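Local coordinates for nird-like protein (PDB 4CH7) that decarboxylates siroheme to didecarboxysiroheme, with release of two molecules of carbon dioxide, in the biosynthesis of heme d1, at residues A[14-18]-A[208-212]; A[19-23]-A[183-189]; A[52-58]-A[216-222]. One frame throughout, in Å; residues are numbered along the deposited sequence.

The three contacts join the two helix-turn-helix domains of one chain. Measured between centres, contact 1 lies about 8 Å from contact 3, the two-stranded sheet 53-57/217-222, and about 13 Å from contact 2, while contacts 2 and 3 are about 14 Å apart. Backbone bonds probably tie them together, I16 N to I220 O at 2.8 Å and F183 N to I53 O at 2.7 Å. Contacts 1 and 2 share the loop before helix 22-30, and P17 O rests 3.5 Å from P22 CB. Contact 3 comes within about 12 Å of the inferred active-site residue H93, side chain of R218 to side chain of H93; contacts 1 and 2 lie away from it.

Contact 1 of 3, residues A[14-18]-A[208-212]; sequences KDIPL and LSALK
D15 and K212 form the charged half of this contact, between the loop that leads into helix 22-30 and the side of helix 201-213 carrying L208, S209 and K212. The carboxylate and the ammonium group approach from opposite directions, and D15 OD2 accepts a hydrogen bond from K212 NZ within a salt bridge. The modelled separation of 2.3 Å is too short to be trusted in detail. The other carboxylate oxygen, OD1, accepts the backbone N-H of I220, so one aspartate holds both the helix and the neighbouring strand 217-222. A short acid suits this place because both of its oxygens are used close to the backbone. The lysine, by contrast, must span a gap: its CG stands opposite the backbone N (chi1 -177°), and bends at the next two bonds steer the amine to the loop.

The apolar half belongs to L18. Its CD1 methyl pushes against the helix surface, 3.7 Å from S209 N and 3.8 Å from the carbonyl carbon C of L208. The side chains of L18 and K212 reach toward each other tip to tip, with L18 CD1 3.7 Å from K212 CE, so the lysine's aliphatic stem is a greasy neighbour while its charge goes on to D15. L18 and L208 cross at about a right angle, L18 CD1 lying 4.1 Å from L208 CB. Both leucines also pack on F190.

S209 OG is 3.9 Å from L18 CD1, but its polar partner is the backbone oxygen of L205, one turn back, as a helical serine can arrange beside an apolar neighbour. In this Ahb/Nir family protein, a loop of the first helix-turn-helix domain thus packs on helix 201-213 of the second, whose chain runs on into strand 217-222, to which D15 also bonds.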
loop_
_atom_site.group_PDB
_atom_site.type_symbol
_atom_site.label_atom_id
_atom_site.label_comp_id
_atom_site.label_asym_id
_atom_site.label_seq_id
_atom_site.Cartn_x
_atom_site.Cartn_y
_atom_site.Cartn_z
ATOM N N LYS A 14 14.423 4.242 -10.425
ATOM C CA LYS A 14 15.426 3.531 -9.644
ATOM C C LYS A 14 15.565 4.230 -8.300
ATOM O O LYS A 14 15.189 5.396 -8.163
ATOM C CB LYS A 14 16.770 3.520 -10.372
ATOM C CG LYS A 14 16.713 2.925 -11.771
ATOM C CD LYS A 14 18.104 2.730 -12.356
ATOM C CE LYS A 14 18.891 1.679 -11.592
ATOM N NZ LYS A 14 20.155 1.306 -12.294
ATOM N N ASP A 15 16.089 3.520 -7.304
ATOM C CA ASP A 15 16.304 4.111 -5.989
ATOM C C ASP A 15 17.231 5.318 -6.097
ATOM O O ASP A 15 18.316 5.229 -6.670
ATOM C CB ASP A 15 16.883 3.077 -5.023
ATOM C CG ASP A 15 17.022 3.611 -3.610
ATOM O OD1 ASP A 15 16.338 4.600 -3.269
ATOM O OD2 ASP A 15 17.812 3.034 -2.834
ATOM N N ILE A 16 16.782 6.447 -5.560
ATOM C CA ILE A 16 17.543 7.687 -5.619
ATOM C C ILE A 16 18.508 7.766 -4.442
ATOM O O ILE A 16 18.091 7.654 -3.289
ATOM C CB ILE A 16 16.597 8.898 -5.648
ATOM C CG1 ILE A 16 15.728 8.837 -6.903
ATOM C CG2 ILE A 16 17.369 10.205 -5.609
ATOM C CD1 ILE A 16 14.847 10.033 -7.081
ATOM N N PRO A 17 19.808 7.957 -4.736
ATOM C CA PRO A 17 20.871 7.858 -3.725
ATOM C C PRO A 17 20.702 8.808 -2.545
ATOM O O PRO A 17 20.303 9.961 -2.720
ATOM C CB PRO A 17 22.142 8.215 -4.509
ATOM C CG PRO A 17 21.666 8.961 -5.722
ATOM C CD PRO A 17 20.343 8.334 -6.058
ATOM N N LEU A 18 21.011 8.313 -1.350
ATOM C CA LEU A 18 20.972 9.131 -0.148
ATOM C C LEU A 18 22.247 9.955 -0.033
ATOM O O LEU A 18 23.155 9.618 0.727
ATOM C CB LEU A 18 20.781 8.253 1.088
ATOM C CG LEU A 18 19.467 7.473 1.127
ATOM C CD1 LEU A 18 19.475 6.451 2.245
ATOM C CD2 LEU A 18 18.307 8.427 1.294
ATOM N N LEU A 208 18.764 8.037 7.634
ATOM C CA LEU A 208 18.023 7.493 6.504
ATOM C C LEU A 208 18.716 6.251 5.952
ATOM O O LEU A 208 18.061 5.275 5.589
ATOM C CB LEU A 208 17.854 8.549 5.414
ATOM C CG LEU A 208 16.884 9.675 5.762
ATOM C CD1 LEU A 208 16.790 10.685 4.638
ATOM C CD2 LEU A 208 15.517 9.101 6.077
ATOM N N SER A 209 20.044 6.292 5.906
ATOM C CA SER A 209 20.832 5.151 5.461
ATOM C C SER A 209 20.604 3.948 6.370
ATOM O O SER A 209 20.397 2.836 5.894
ATOM C CB SER A 209 22.316 5.513 5.420
ATOM O OG SER A 209 22.543 6.629 4.583
ATOM N N ALA A 210 20.630 4.182 7.679
ATOM C CA ALA A 210 20.431 3.120 8.662
ATOM C C ALA A 210 19.048 2.487 8.538
ATOM O O ALA A 210 18.902 1.271 8.665
ATOM C CB ALA A 210 20.647 3.655 10.066
ATOM N N LEU A 211 18.037 3.320 8.309
ATOM C CA LEU A 211 16.679 2.839 8.086
ATOM C C LEU A 211 16.609 2.001 6.811
ATOM O O LEU A 211 15.855 1.029 6.738
ATOM C CB LEU A 211 15.698 4.010 8.010
ATOM C CG LEU A 211 15.435 4.764 9.311
ATOM C CD1 LEU A 211 14.553 5.976 9.081
ATOM C CD2 LEU A 211 14.804 3.838 10.329
ATOM N N LYS A 212 17.399 2.381 5.810
ATOM C CA LYS A 212 17.461 1.633 4.560
ATOM C C LYS A 212 18.174 0.299 4.766
ATOM O O LYS A 212 17.761 -0.724 4.218
ATOM C CB LYS A 212 18.154 2.447 3.465
ATOM C CG LYS A 212 18.189 1.739 2.121
ATOM C CD LYS A 212 17.693 2.631 0.997
ATOM C CE LYS A 212 18.827 3.396 0.348
ATOM N NZ LYS A 212 18.384 4.135 -0.867
#

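Contact 2 of 3, residues A[19-23]-A[183-189]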
loop_
_atom_site.group_PDB
_atom_site.type_symbol
_atom_site.label_atom_id
_atom_site.label_comp_id
_atom_site.label_asym_id
_atom_site.label_seq_id
_atom_site.Cartn_x
_atom_site.Cartn_y
_atom_site.Cartn_z
ATOM N N VAL A 19 22.312 11.025 -0.818
ATOM C CA VAL A 19 23.422 11.963 -0.765
ATOM C C VAL A 19 22.826 13.361 -0.689
ATOM O O VAL A 19 21.609 13.520 -0.794
ATOM C CB VAL A 19 24.331 11.838 -2.002
ATOM C CG1 VAL A 19 24.852 10.420 -2.139
ATOM C CG2 VAL A 19 23.580 12.233 -3.255
ATOM N N LYS A 20 23.671 14.371 -0.505
ATOM C CA LYS A 20 23.182 15.739 -0.377
ATOM C C LYS A 20 22.622 16.265 -1.696
ATOM O O LYS A 20 21.642 17.008 -1.707
ATOM C CB LYS A 20 24.284 16.662 0.135
ATOM C CG LYS A 20 24.789 16.298 1.525
ATOM C CD LYS A 20 25.851 17.273 1.995
ATOM C CE LYS A 20 26.385 16.879 3.363
ATOM N NZ LYS A 20 27.481 17.781 3.806
ATOM N N GLU A 21 23.247 15.875 -2.804
ATOM C CA GLU A 21 22.811 16.313 -4.127
ATOM C C GLU A 21 22.563 15.122 -5.050
ATOM O O GLU A 21 23.358 14.855 -5.953
ATOM C CB GLU A 21 23.841 17.264 -4.747
ATOM C CG GLU A 21 24.144 18.493 -3.895
ATOM C CD GLU A 21 25.205 19.390 -4.503
ATOM O OE1 GLU A 21 25.498 19.243 -5.707
ATOM O OE2 GLU A 21 25.742 20.246 -3.772
ATOM N N PRO A 22 21.440 14.413 -4.836
ATOM C CA PRO A 22 21.129 13.188 -5.582
ATOM C C PRO A 22 20.814 13.457 -7.048
ATOM O O PRO A 22 21.064 12.595 -7.886
ATOM C CB PRO A 22 19.889 12.648 -4.862
ATOM C CG PRO A 22 19.233 13.861 -4.273
ATOM C CD PRO A 22 20.371 14.768 -3.882
ATOM N N PHE A 23 20.275 14.633 -7.349
ATOM C CA PHE A 23 19.945 14.982 -8.725
ATOM C C PHE A 23 21.181 15.418 -9.509
ATOM O O PHE A 23 21.192 15.375 -10.738
ATOM C CB PHE A 23 18.868 16.066 -8.762
ATOM C CG PHE A 23 17.556 15.633 -8.172
ATOM C CD1 PHE A 23 16.855 14.566 -8.719
ATOM C CD2 PHE A 23 17.020 16.297 -7.078
ATOM C CE1 PHE A 23 15.642 14.159 -8.179
ATOM C CE2 PHE A 23 15.808 15.900 -6.531
ATOM C CZ PHE A 23 15.118 14.829 -7.083
ATOM N N PHE A 183 9.067 14.300 -2.571
ATOM C CA PHE A 183 10.491 14.598 -2.526
ATOM C C PHE A 183 10.746 15.894 -3.279
ATOM O O PHE A 183 10.414 15.999 -4.462
ATOM C CB PHE A 183 11.289 13.456 -3.153
ATOM C CG PHE A 183 12.755 13.480 -2.822
ATOM C CD1 PHE A 183 13.187 13.329 -1.507
ATOM C CD2 PHE A 183 13.703 13.622 -3.825
ATOM C CE1 PHE A 183 14.537 13.340 -1.198
ATOM C CE2 PHE A 183 15.055 13.632 -3.527
ATOM C CZ PHE A 183 15.473 13.488 -2.208
ATOM N N PRO A 184 11.327 16.889 -2.589
ATOM C CA PRO A 184 11.580 18.200 -3.194
ATOM C C PRO A 184 12.432 18.085 -4.452
ATOM O O PRO A 184 13.460 17.406 -4.433
ATOM C CB PRO A 184 12.365 18.940 -2.106
ATOM C CG PRO A 184 11.982 18.265 -0.819
ATOM C CD PRO A 184 11.792 16.821 -1.190
ATOM N N LEU A 185 12.007 18.734 -5.531
ATOM C CA LEU A 185 12.785 18.732 -6.760
ATOM C C LEU A 185 13.748 19.912 -6.756
ATOM O O LEU A 185 13.584 20.869 -7.515
ATOM C CB LEU A 185 11.872 18.758 -7.987
ATOM C CG LEU A 185 10.937 17.553 -8.111
ATOM C CD1 LEU A 185 10.244 17.513 -9.463
ATOM C CD2 LEU A 185 11.698 16.266 -7.860
ATOM N N VAL A 186 14.749 19.830 -5.884
ATOM C CA VAL A 186 15.733 20.892 -5.717
ATOM C C VAL A 186 17.139 20.307 -5.636
ATOM O O VAL A 186 17.312 19.090 -5.581
ATOM C CB VAL A 186 15.450 21.725 -4.450
ATOM C CG1 VAL A 186 14.187 22.549 -4.621
ATOM C CG2 VAL A 186 15.334 20.823 -3.233
ATOM N N GLU A 187 18.135 21.186 -5.626
ATOM C CA GLU A 187 19.533 20.779 -5.577
ATOM C C GLU A 187 19.875 20.102 -4.252
ATOM O O GLU A 187 20.672 19.163 -4.210
ATOM C CB GLU A 187 20.428 21.998 -5.802
ATOM C CG GLU A 187 21.908 21.764 -5.555
ATOM C CD GLU A 187 22.774 22.771 -6.280
ATOM O OE1 GLU A 187 22.510 23.023 -7.472
ATOM O OE2 GLU A 187 23.720 23.303 -5.662
ATOM N N ARG A 188 19.258 20.576 -3.176
ATOM C CA ARG A 188 19.518 20.039 -1.844
ATOM C C ARG A 188 18.216 19.606 -1.179
ATOM O O ARG A 188 17.725 20.280 -0.271
ATOM C CB ARG A 188 20.233 21.082 -0.985
ATOM C CG ARG A 188 21.572 21.525 -1.550
ATOM C CD ARG A 188 22.699 20.613 -1.092
ATOM N NE ARG A 188 22.982 20.802 0.327
ATOM C CZ ARG A 188 23.800 21.735 0.804
ATOM N NH1 ARG A 188 24.420 22.563 -0.025
ATOM N NH2 ARG A 188 23.999 21.844 2.110
ATOM N N PRO A 189 17.666 18.458 -1.615
ATOM C CA PRO A 189 16.326 18.014 -1.209
ATOM C C PRO A 189 16.240 17.455 0.210
ATOM O O PRO A 189 15.140 17.127 0.654
ATOM C CB PRO A 189 16.008 16.912 -2.224
ATOM C CG PRO A 189 17.352 16.350 -2.594
ATOM C CD PRO A 189 18.305 17.515 -2.554
HETATM O O HOH W 1 20.878 17.424 -6.500
#
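P22 and P189 meet where two equivalent loops of the paired helix-turn-helix domains face each other. V19-F23 and V186-F190 carry related sequences, each with a proline-phenylalanine pair, and E21 and R188, the nearest residues across the contact, have the same backbone angles. The geometry therefore suggests an approximate twofold relation between the loops.

The tight side is apolar. P22 CG and P189 CG approach to 3.5 Å, rigid rings that pack without a flexible chain to be ordered. Proline also suits the first turn of helix 22-30, just after the N-cap residue E21, where a backbone N-H is not needed by the helix. The F23 ring enters the bend of 183-189. Its rim meets backbone carbonyls near the ring plane: CD2 lies 3.2 Å from V186 O and CE2 lies 3.5 Å from P184 O, so weakly positive ring hydrogens face negative oxygens. L185, the centre of an inverse gamma turn, sends CD2 to 3.8 Å from F23 CZ. The rings of F23 and F183 are oblique, planes 56° apart, and slide past each other in opposite directions. Beyond them L38 of helix 34-47 packs on F23, while F190 meets F183 edge-to-face.

The outer side is looser and charged. E21 and E187 run side by side, pointing the same way, with their OE2 atoms 4.1 Å apart, a separation at which like charges would probably repel. R188 may soften this: its chain, bent at chi2 (-87°) and chi3 (-71°), passes E21, but no N-H points at the carboxylate, and its salt bridge goes to E201. Between the two sides one water bridges the loops, donating to E187 O at 2.9 Å and accepting a weak bond from F23 N at 3.0 Å.

Contact 3 of 3, residues A[52-58]-A[216-222]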
loop_
_atom_site.group_PDB
_atom_site.type_symbol
_atom_site.label_atom_id
_atom_site.label_comp_id
_atom_site.label_asym_id
_atom_site.label_seq_id
_atom_site.Cartn_x
_atom_site.Cartn_y
_atom_site.Cartn_z
ATOM N N HIS A 52 4.313 11.427 -8.844
ATOM C CA HIS A 52 4.937 11.716 -7.572
ATOM C C HIS A 52 6.359 11.190 -7.545
ATOM O O HIS A 52 6.804 10.506 -8.471
ATOM C CB HIS A 52 4.120 11.073 -6.452
ATOM C CG HIS A 52 4.042 11.899 -5.206
ATOM N ND1 HIS A 52 4.568 11.478 -4.005
ATOM C CD2 HIS A 52 3.499 13.114 -4.978
ATOM C CE1 HIS A 52 4.350 12.399 -3.087
ATOM N NE2 HIS A 52 3.702 13.407 -3.651
ATOM N N ILE A 53 7.061 11.529 -6.472
ATOM C CA ILE A 53 8.406 11.047 -6.218
ATOM C C ILE A 53 8.616 11.162 -4.714
ATOM O O ILE A 53 8.481 12.244 -4.142
ATOM C CB ILE A 53 9.452 11.851 -7.018
ATOM C CG1 ILE A 53 10.871 11.499 -6.580
ATOM C CG2 ILE A 53 9.194 13.352 -6.915
ATOM C CD1 ILE A 53 11.894 11.799 -7.651
ATOM N N ALA A 54 8.909 10.038 -4.069
ATOM C CA ALA A 54 8.843 9.980 -2.616
ATOM C C ALA A 54 9.598 8.790 -2.061
ATOM O O ALA A 54 9.880 7.834 -2.784
ATOM C CB ALA A 54 7.385 9.924 -2.164
ATOM N N PRO A 55 9.942 8.853 -0.767
ATOM C CA PRO A 55 10.462 7.672 -0.078
ATOM C C PRO A 55 9.382 6.606 0.016
ATOM O O PRO A 55 8.204 6.948 0.132
ATOM C CB PRO A 55 10.771 8.200 1.325
ATOM C CG PRO A 55 10.997 9.670 1.144
ATOM C CD PRO A 55 10.037 10.071 0.062
ATOM N N ILE A 56 9.774 5.338 -0.045
ATOM C CA ILE A 56 8.839 4.248 0.204
ATOM C C ILE A 56 9.258 3.537 1.486
ATOM O O ILE A 56 10.349 2.969 1.563
ATOM C CB ILE A 56 8.752 3.250 -0.982
ATOM C CG1 ILE A 56 7.895 3.819 -2.115
ATOM C CG2 ILE A 56 8.141 1.935 -0.533
ATOM C CD1 ILE A 56 8.579 4.870 -2.957
ATOM N N TYR A 57 8.396 3.592 2.497
ATOM C CA TYR A 57 8.688 2.972 3.785
ATOM C C TYR A 57 7.975 1.631 3.911
ATOM O O TYR A 57 6.867 1.467 3.399
ATOM C CB TYR A 57 8.272 3.899 4.931
ATOM C CG TYR A 57 9.159 5.114 5.093
ATOM C CD1 TYR A 57 10.353 5.032 5.790
ATOM C CD2 TYR A 57 8.799 6.343 4.554
ATOM C CE1 TYR A 57 11.170 6.132 5.943
ATOM C CE2 TYR A 57 9.612 7.453 4.703
ATOM C CZ TYR A 57 10.795 7.340 5.400
ATOM O OH TYR A 57 11.611 8.436 5.555
ATOM N N ASP A 58 8.612 0.673 4.580
ATOM C CA ASP A 58 7.985 -0.623 4.812
ATOM C C ASP A 58 7.001 -0.518 5.973
ATOM O O ASP A 58 7.390 -0.197 7.096
ATOM C CB ASP A 58 9.038 -1.694 5.091
ATOM C CG ASP A 58 8.436 -3.072 5.262
ATOM O OD1 ASP A 58 7.924 -3.365 6.360
ATOM O OD2 ASP A 58 8.485 -3.865 4.301
ATOM N N VAL A 216 13.556 -0.546 6.736
ATOM C CA VAL A 216 12.478 0.365 7.108
ATOM C C VAL A 216 12.225 1.327 5.958
ATOM O O VAL A 216 11.076 1.623 5.614
ATOM C CB VAL A 216 12.832 1.167 8.370
ATOM C CG1 VAL A 216 11.645 2.004 8.819
ATOM C CG2 VAL A 216 13.273 0.235 9.484
ATOM N N LEU A 217 13.315 1.811 5.370
ATOM C CA LEU A 217 13.248 2.596 4.147
ATOM C C LEU A 217 13.578 1.692 2.966
ATOM O O LEU A 217 14.699 1.197 2.853
ATOM C CB LEU A 217 14.227 3.772 4.195
ATOM C CG LEU A 217 14.259 4.690 2.969
ATOM C CD1 LEU A 217 12.888 5.281 2.724
ATOM C CD2 LEU A 217 15.292 5.794 3.131
ATOM N N ARG A 218 12.599 1.467 2.095
ATOM C CA ARG A 218 12.815 0.636 0.916
ATOM C C ARG A 218 13.661 1.361 -0.116
ATOM O O ARG A 218 14.702 0.856 -0.549
ATOM C CB ARG A 218 11.487 0.230 0.279
ATOM C CG ARG A 218 10.761 -0.909 0.977
ATOM C CD ARG A 218 9.537 -1.321 0.176
ATOM N NE ARG A 218 8.811 -2.425 0.792
ATOM C CZ ARG A 218 7.524 -2.383 1.121
ATOM N NH1 ARG A 218 6.813 -1.289 0.891
ATOM N NH2 ARG A 218 6.946 -3.439 1.676
ATOM N N ARG A 219 13.202 2.550 -0.496
ATOM C CA ARG A 219 13.836 3.329 -1.548
ATOM C C ARG A 219 13.180 4.697 -1.649
ATOM O O ARG A 219 12.125 4.937 -1.061
ATOM C CB ARG A 219 13.695 2.604 -2.885
ATOM C CG ARG A 219 12.252 2.387 -3.297
ATOM C CD ARG A 219 12.081 1.111 -4.101
ATOM N NE ARG A 219 12.765 1.172 -5.387
ATOM C CZ ARG A 219 12.228 1.689 -6.488
ATOM N NH1 ARG A 219 11.002 2.191 -6.457
ATOM N NH2 ARG A 219 12.916 1.704 -7.621
ATOM N N ILE A 220 13.817 5.589 -2.398
ATOM C CA ILE A 220 13.209 6.858 -2.766
ATOM C C ILE A 220 13.090 6.878 -4.283
ATOM O O ILE A 220 14.100 6.829 -4.983
ATOM C CB ILE A 220 14.061 8.046 -2.299
ATOM C CG1 ILE A 220 14.187 8.038 -0.776
ATOM C CG2 ILE A 220 13.464 9.364 -2.779
ATOM C CD1 ILE A 220 15.031 9.160 -0.222
ATOM N N SER A 221 11.863 6.935 -4.793
ATOM C CA SER A 221 11.660 6.861 -6.235
ATOM C C SER A 221 10.386 7.543 -6.702
ATOM O O SER A 221 9.496 7.845 -5.907
ATOM C CB SER A 221 11.635 5.402 -6.698
ATOM O OG SER A 221 12.914 4.809 -6.603
ATOM N N ALA A 222 10.321 7.788 -8.005
ATOM C CA ALA A 222 9.082 8.180 -8.656
ATOM C C ALA A 222 8.393 6.901 -9.111
ATOM O O ALA A 222 9.064 5.932 -9.467
ATOM C CB ALA A 222 9.369 9.076 -9.842
HETATM O O HOH W 2 4.563 -1.011 3.067
#
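L217 has CG opposite its backbone N (chi1 -180°), which together with chi2 (58°) carries CD1 over one face of the Y57 ring, 4.0 Å from the centroid: a CH-pi contact. At the bulge, R218, extended from CG to NE, passes I56, with I56 CG2 touching R218 CD at 3.6 Å, before its guanidinium reaches D58.

Strands 53-57 and 217-222 are antiparallel, a pairing reminiscent of that between subunits in Lrp/AsnC proteins. A54 and S221 bond both ways. At I56 a classic beta bulge sets R218 and R219 opposite one residue: I56 N gives a 2.6 Å bond to R219 O, and R218 N returns one to I56 O. P55 fits because its place is in a non-hydrogen-bonded pair with I220, where no N-H is asked for; the two side chains lie together.

Y57 OH bonds T179, so the ring is held at both its face and its hydroxyl. D58 OD2 lies 3.1 Å from R218 NH2 but well out of the guanidinium plane, while D58 OD1 accepts the backbone N-H of L61. Five backbone bonds thus fix the register, and the D58-R218 pair adds an attraction that no N-H directs.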